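Local coordinates for protein endo-b-1,4-glucanase (Nasutitermes takasagoensis, PDB 1KS8) that probably hydrolyses internal beta-1,4-glucosidic linkages in cellulose and related beta-glucans as a glycoside hydrolase family 9 endoglucanase, at residues Pro64-Leu76 and Leu89-Phe103. Sequence-based numbering, arbitrary orientation.
Sequences PMAYTATVLAWGL and LDDGRKAVKWATDYF
Helix segments 64-76 and 89-103 pack antiparallel with their axes 148° apart, 9.3 Å at closest approach, and come nearest where Ala69 CA lies 5.7 Å from Val96 CA. No hydrogen bond joins them; the seam is apolar and largely buried. At its middle small residues let the backbones close in, Ala69 CB meeting Ala99 CB at 3.8 Å. Val96 rests its CG2 methyl against Leu72 CB and the backbone N of Ala73, and the same methyl touches Leu76 CD1 at 3.7 Å. Leu76 is a knob in a hole made by Leu89, Gly92, Arg93 and Val96: CD1 lies 3.4 Å from Gly92 O, while CD2 lies over the side of Gly92 that carries no side chain and meets Leu89 CD1. Its chi1 of -108°, off any staggered position, suggests some strain in the hole. At the other end Met65 reaches two aromatic rings. Its CG is anti to the backbone N (chi1 -158°), and a bend at chi3 carries CE to 3.7 Å from Tyr102 CE2; SD lies beside both Tyr102 and Phe103 in oblique Met-aromatic contacts. The Phe103 ring receives Met65 O and Ala69 CB at its edge, and Ala66 CA comes obliquely to within 3.4 Å of its CZ, so the ring packs directly on the backbone of helix 62-78. Ala66 and Thr70 also touch helix 149-165, whereas Leu72 and Ala95 both border helix 5-18. Antiparallel pairing of helices close in sequence, here joined through the short helix 80-85, is characteristic of the (alpha/alpha)6 barrel of family 9 glycoside hydrolases.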
# COMPACT_ATOMS: atom_id res chain seq x y z
N PRO A 64 -3.12 -2.53 -6.27
CA PRO A 64 -2.28 -1.84 -5.29
C PRO A 64 -3.08 -1.33 -4.09
O PRO A 64 -2.52 -1.16 -3.01
CB PRO A 64 -1.65 -0.71 -6.11
CG PRO A 64 -2.64 -0.46 -7.21
CD PRO A 64 -3.05 -1.87 -7.59
N MET A 65 -4.38 -1.08 -4.26
CA MET A 65 -5.17 -0.60 -3.13
C MET A 65 -5.30 -1.70 -2.08
O MET A 65 -5.21 -1.43 -0.88
CB MET A 65 -6.57 -0.15 -3.56
CG MET A 65 -7.19 0.82 -2.56
SD MET A 65 -8.97 1.06 -2.71
CE MET A 65 -9.12 1.54 -4.44
N ALA A 66 -5.51 -2.93 -2.53
CA ALA A 66 -5.64 -4.06 -1.61
C ALA A 66 -4.31 -4.31 -0.91
O ALA A 66 -4.27 -4.54 0.30
CB ALA A 66 -6.09 -5.31 -2.38
N TYR A 67 -3.22 -4.27 -1.68
CA TYR A 67 -1.89 -4.47 -1.13
C TYR A 67 -1.64 -3.43 -0.03
O TYR A 67 -1.14 -3.76 1.05
CB TYR A 67 -0.83 -4.29 -2.23
CG TYR A 67 0.56 -4.03 -1.70
CD1 TYR A 67 1.36 -5.08 -1.23
CD2 TYR A 67 1.04 -2.73 -1.59
CE1 TYR A 67 2.61 -4.82 -0.68
CE2 TYR A 67 2.29 -2.47 -1.04
CZ TYR A 67 3.07 -3.52 -0.58
OH TYR A 67 4.29 -3.25 -0.01
N THR A 68 -2.00 -2.19 -0.32
CA THR A 68 -1.82 -1.11 0.64
C THR A 68 -2.56 -1.43 1.93
O THR A 68 -2.00 -1.32 3.03
CB THR A 68 -2.35 0.22 0.08
OG1 THR A 68 -1.54 0.63 -1.03
CG2 THR A 68 -2.32 1.31 1.15
N ALA A 69 -3.81 -1.85 1.79
CA ALA A 69 -4.63 -2.19 2.95
C ALA A 69 -4.03 -3.33 3.77
O ALA A 69 -4.01 -3.27 4.99
CB ALA A 69 -6.04 -2.55 2.50
N THR A 70 -3.55 -4.37 3.10
CA THR A 70 -2.96 -5.50 3.80
C THR A 70 -1.74 -5.09 4.61
O THR A 70 -1.62 -5.45 5.78
CB THR A 70 -2.54 -6.62 2.83
OG1 THR A 70 -3.65 -6.96 1.99
CG2 THR A 70 -2.10 -7.87 3.60
N VAL A 71 -0.83 -4.34 3.99
CA VAL A 71 0.38 -3.91 4.68
C VAL A 71 0.08 -2.95 5.83
O VAL A 71 0.72 -3.03 6.89
CB VAL A 71 1.38 -3.30 3.67
CG1 VAL A 71 2.59 -2.73 4.40
CG2 VAL A 71 1.82 -4.38 2.68
N LEU A 72 -0.88 -2.05 5.64
CA LEU A 72 -1.22 -1.13 6.72
C LEU A 72 -1.81 -1.92 7.89
O LEU A 72 -1.46 -1.69 9.04
CB LEU A 72 -2.23 -0.07 6.25
CG LEU A 72 -1.70 1.01 5.30
CD1 LEU A 72 -2.82 1.99 5.02
CD2 LEU A 72 -0.50 1.73 5.91
N ALA A 73 -2.70 -2.87 7.60
CA ALA A 73 -3.31 -3.69 8.65
C ALA A 73 -2.24 -4.53 9.34
O ALA A 73 -2.26 -4.70 10.56
CB ALA A 73 -4.39 -4.58 8.05
N TRP A 74 -1.31 -5.07 8.55
CA TRP A 74 -0.23 -5.90 9.07
C TRP A 74 0.57 -5.14 10.13
O TRP A 74 0.86 -5.67 11.21
CB TRP A 74 0.67 -6.30 7.89
CG TRP A 74 1.73 -7.33 8.17
CD1 TRP A 74 1.86 -8.11 9.28
CD2 TRP A 74 2.77 -7.72 7.27
NE1 TRP A 74 2.93 -8.97 9.13
CE2 TRP A 74 3.51 -8.74 7.90
CE3 TRP A 74 3.16 -7.29 5.99
CZ2 TRP A 74 4.61 -9.36 7.29
CZ3 TRP A 74 4.25 -7.91 5.39
CH2 TRP A 74 4.96 -8.93 6.04
N GLY A 75 0.91 -3.89 9.84
CA GLY A 75 1.66 -3.09 10.79
C GLY A 75 0.84 -2.75 12.02
O GLY A 75 1.36 -2.65 13.12
N LEU A 76 -0.47 -2.55 11.81
CA LEU A 76 -1.38 -2.24 12.91
C LEU A 76 -1.50 -3.41 13.87
O LEU A 76 -1.71 -3.22 15.07
CB LEU A 76 -2.77 -1.91 12.35
CG LEU A 76 -3.23 -0.45 12.39
CD1 LEU A 76 -4.61 -0.34 11.77
CD2 LEU A 76 -3.26 0.05 13.83
N LEU A 89 -4.00 5.36 17.03
CA LEU A 89 -4.65 4.06 16.87
C LEU A 89 -5.98 4.17 16.14
O LEU A 89 -6.24 3.42 15.20
CB LEU A 89 -4.86 3.40 18.24
CG LEU A 89 -5.53 2.02 18.22
CD1 LEU A 89 -4.71 1.05 17.38
CD2 LEU A 89 -5.65 1.50 19.65
N ASP A 90 -6.82 5.11 16.56
CA ASP A 90 -8.12 5.29 15.90
C ASP A 90 -7.94 5.63 14.43
O ASP A 90 -8.59 5.05 13.56
CB ASP A 90 -8.92 6.39 16.60
CG ASP A 90 -9.41 5.96 17.97
OD1 ASP A 90 -10.00 6.81 18.68
OD2 ASP A 90 -9.22 4.79 18.34
N ASP A 91 -7.06 6.59 14.14
CA ASP A 91 -6.83 6.98 12.75
C ASP A 91 -6.23 5.83 11.95
O ASP A 91 -6.54 5.66 10.77
CB ASP A 91 -5.92 8.21 12.68
CG ASP A 91 -6.66 9.50 12.97
OD1 ASP A 91 -6.04 10.57 12.87
OD2 ASP A 91 -7.87 9.44 13.31
N GLY A 92 -5.36 5.04 12.58
CA GLY A 92 -4.77 3.90 11.90
C GLY A 92 -5.86 2.93 11.46
O GLY A 92 -5.85 2.43 10.34
N ARG A 93 -6.80 2.66 12.36
CA ARG A 93 -7.90 1.76 12.04
C ARG A 93 -8.75 2.37 10.93
O ARG A 93 -9.19 1.66 10.03
CB ARG A 93 -8.74 1.51 13.30
CG ARG A 93 -8.03 0.65 14.33
CD ARG A 93 -8.76 0.66 15.66
NE ARG A 93 -8.19 -0.33 16.57
CZ ARG A 93 -8.42 -0.36 17.88
NH1 ARG A 93 -9.21 0.55 18.44
NH2 ARG A 93 -7.87 -1.31 18.63
N LYS A 94 -8.99 3.67 11.00
CA LYS A 94 -9.79 4.35 9.98
C LYS A 94 -9.16 4.24 8.60
O LYS A 94 -9.87 4.12 7.60
CB LYS A 94 -9.98 5.83 10.33
CG LYS A 94 -10.89 6.08 11.51
CD LYS A 94 -11.04 7.57 11.77
CE LYS A 94 -11.97 7.85 12.94
NZ LYS A 94 -13.33 7.28 12.70
N ALA A 95 -7.84 4.29 8.54
CA ALA A 95 -7.13 4.20 7.26
C ALA A 95 -7.36 2.84 6.62
O ALA A 95 -7.51 2.72 5.41
CB ALA A 95 -5.65 4.45 7.47
N VAL A 96 -7.39 1.80 7.45
CA VAL A 96 -7.63 0.46 6.95
C VAL A 96 -9.09 0.31 6.53
O VAL A 96 -9.40 -0.18 5.45
CB VAL A 96 -7.30 -0.59 8.03
CG1 VAL A 96 -7.77 -1.97 7.60
CG2 VAL A 96 -5.80 -0.62 8.29
N LYS A 97 -10.00 0.77 7.39
CA LYS A 97 -11.42 0.66 7.11
C LYS A 97 -11.85 1.43 5.86
O LYS A 97 -12.80 1.03 5.18
CB LYS A 97 -12.23 1.12 8.32
CG LYS A 97 -13.72 0.82 8.23
CD LYS A 97 -14.40 1.03 9.58
CE LYS A 97 -15.85 0.57 9.56
NZ LYS A 97 -16.69 1.38 8.63
N TRP A 98 -11.17 2.53 5.55
CA TRP A 98 -11.55 3.28 4.36
C TRP A 98 -11.39 2.39 3.14
O TRP A 98 -12.17 2.47 2.19
CB TRP A 98 -10.69 4.54 4.22
CG TRP A 98 -11.30 5.52 3.26
CD1 TRP A 98 -11.12 5.56 1.91
CD2 TRP A 98 -12.27 6.52 3.57
NE1 TRP A 98 -11.92 6.53 1.36
CE2 TRP A 98 -12.65 7.13 2.36
CE3 TRP A 98 -12.87 6.95 4.76
CZ2 TRP A 98 -13.59 8.16 2.29
CZ3 TRP A 98 -13.82 7.97 4.70
CH2 TRP A 98 -14.17 8.56 3.48
N ALA A 99 -10.37 1.54 3.16
CA ALA A 99 -10.13 0.63 2.05
C ALA A 99 -11.07 -0.57 2.09
O ALA A 99 -11.69 -0.91 1.08
CB ALA A 99 -8.68 0.16 2.07
N THR A 100 -11.19 -1.22 3.24
CA THR A 100 -12.04 -2.40 3.33
C THR A 100 -13.54 -2.12 3.13
O THR A 100 -14.25 -2.98 2.61
CB THR A 100 -11.80 -3.18 4.65
OG1 THR A 100 -12.01 -2.32 5.77
CG2 THR A 100 -10.37 -3.71 4.68
N ASP A 101 -14.01 -0.94 3.52
CA ASP A 101 -15.42 -0.62 3.29
C ASP A 101 -15.66 -0.65 1.79
O ASP A 101 -16.71 -1.08 1.32
CB ASP A 101 -15.77 0.77 3.82
CG ASP A 101 -16.03 0.79 5.31
OD1 ASP A 101 -16.18 -0.29 5.91
OD2 ASP A 101 -16.09 1.91 5.87
N TYR A 102 -14.67 -0.17 1.04
CA TYR A 102 -14.76 -0.15 -0.42
C TYR A 102 -14.68 -1.56 -0.99
O TYR A 102 -15.44 -1.91 -1.89
CB TYR A 102 -13.65 0.73 -1.00
CG TYR A 102 -13.55 0.66 -2.51
CD1 TYR A 102 -14.52 1.24 -3.32
CD2 TYR A 102 -12.49 -0.00 -3.11
CE1 TYR A 102 -14.44 1.16 -4.71
CE2 TYR A 102 -12.39 -0.09 -4.50
CZ TYR A 102 -13.37 0.49 -5.29
OH TYR A 102 -13.27 0.41 -6.66
N PHE A 103 -13.77 -2.38 -0.49
CA PHE A 103 -13.65 -3.74 -1.00
C PHE A 103 -14.96 -4.50 -0.82
O PHE A 103 -15.33 -5.32 -1.66
CB PHE A 103 -12.53 -4.51 -0.29
CG PHE A 103 -11.18 -3.86 -0.41
CD1 PHE A 103 -10.84 -3.13 -1.54
CD2 PHE A 103 -10.24 -4.01 0.61
CE1 PHE A 103 -9.57 -2.55 -1.65
CE2 PHE A 103 -8.98 -3.44 0.50
CZ PHE A 103 -8.65 -2.71 -0.63